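Local coordinates for putative lipoprotein (Clostridium perfringens ATCC 13124, PDB 4R7R) that is of unknown molecular function but is a putative lipoprotein with an alpha-beta fold, possibly lipid-binding, at residues S52-D55 and S56-I59. Numbering follows the deposited sequence.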
# COMPACT_ATOMS: atom_id res chain seq x y z
N SER A 52 8.30 8.47 -3.98
CA SER A 52 8.69 8.10 -5.33
C SER A 52 7.50 8.16 -6.31
O SER A 52 7.69 8.13 -7.53
CB SER A 52 9.32 6.70 -5.33
OG SER A 52 8.31 5.69 -5.25
N LEU A 53 6.28 8.23 -5.78
CA LEU A 53 5.09 8.25 -6.63
C LEU A 53 4.99 9.51 -7.49
O LEU A 53 5.04 10.64 -6.98
CB LEU A 53 3.80 8.13 -5.80
CG LEU A 53 3.62 6.84 -5.02
CD1 LEU A 53 2.27 6.84 -4.31
CD2 LEU A 53 3.78 5.64 -5.92
N LYS A 54 4.83 9.30 -8.78
CA LYS A 54 4.45 10.38 -9.68
C LYS A 54 2.94 10.29 -9.91
O LYS A 54 2.32 9.26 -9.62
CB LYS A 54 5.22 10.30 -10.99
CG LYS A 54 6.74 10.21 -10.82
CD LYS A 54 7.39 9.50 -12.02
CE LYS A 54 8.89 9.82 -12.13
NZ LYS A 54 9.73 9.20 -11.06
N ASP A 55 2.36 11.35 -10.44
CA ASP A 55 0.92 11.42 -10.65
C ASP A 55 0.39 10.38 -11.64
O ASP A 55 -0.76 9.95 -11.54
CB ASP A 55 0.54 12.83 -11.13
CG ASP A 55 1.31 13.92 -10.40
OD1 ASP A 55 0.72 14.58 -9.50
OD2 ASP A 55 2.51 14.10 -10.72
N SER A 56 1.22 9.98 -12.59
CA SER A 56 0.81 8.98 -13.58
C SER A 56 0.70 7.57 -12.99
O SER A 56 0.23 6.65 -13.65
CB SER A 56 1.80 8.97 -14.74
OG SER A 56 3.13 8.82 -14.27
N ASN A 57 1.14 7.41 -11.74
CA ASN A 57 1.00 6.14 -11.04
C ASN A 57 -0.43 5.89 -10.60
O ASN A 57 -0.81 4.76 -10.33
CB ASN A 57 1.91 6.09 -9.83
CG ASN A 57 3.38 6.05 -10.20
OD1 ASN A 57 4.13 6.98 -9.91
ND2 ASN A 57 3.79 4.97 -10.85
N PHE A 58 -1.22 6.96 -10.51
CA PHE A 58 -2.60 6.86 -10.04
C PHE A 58 -3.54 6.59 -11.19
O PHE A 58 -3.65 7.39 -12.12
CB PHE A 58 -3.00 8.15 -9.32
CG PHE A 58 -2.18 8.41 -8.10
CD1 PHE A 58 -2.50 7.82 -6.88
CD2 PHE A 58 -1.04 9.21 -8.18
CE1 PHE A 58 -1.72 8.05 -5.74
CE2 PHE A 58 -0.25 9.44 -7.04
CZ PHE A 58 -0.60 8.86 -5.82
N ILE A 59 -4.23 5.45 -11.13
CA ILE A 59 -5.14 5.09 -12.21
C ILE A 59 -6.60 5.02 -11.74
O ILE A 59 -6.88 5.15 -10.54
CB ILE A 59 -4.74 3.74 -12.83
CG1 ILE A 59 -4.83 2.63 -11.78
CG2 ILE A 59 -3.34 3.83 -13.38
CD1 ILE A 59 -4.51 1.27 -12.31
O HOH W 1 -3.40 9.92 -12.93
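The ring of F58 meets D55 at its edge, with D55 CA in the ring plane and D55 O close to it, 3.5 Å from F58 CD2. K54 O comes up obliquely, 3.6 Å from F58 CE2, and L53 CD1 does the same at F58 CZ, 3.8 Å away, the side chains of L53 and F58 crossing at about a right angle. This packing belongs to a short 3-10 turn that links the end of helix 45-52 to the edge strand 58-59 of the antiparallel sheet. L105 of the neighbouring strand 103-106 and T11 of helix 9-17 also touch both L53 and F58.

The turn illustrates how one asparagine can tie a tight bend together twice. N57 N donates to K54 O over 3.1 Å, arriving well above the carbonyl plane. K54 N returns a bond to N57 OD1 at 2.7 Å. This second bond lies in the plane of the amide carbonyl, though its N-H...O angle is a bent 143°. The side chain reaches back because CG stands beside the backbone N (chi1 -68°). Its other end is engaged too: OD1, taking the K54 N-H, and ND2, giving to D109 OD2 and S106 O, together probably hold the rotation of this buried amide. The tight turn also brings two acceptors close, N57 OD1 lying 2.9 Å from K54 O.

One residue on, the same backbone pattern recurs as F58 N donates to D55 O. That oxygen, like F58 O, also accepts from a water, which lies 3.0 Å from D55 O and 2.7 Å from F58 O.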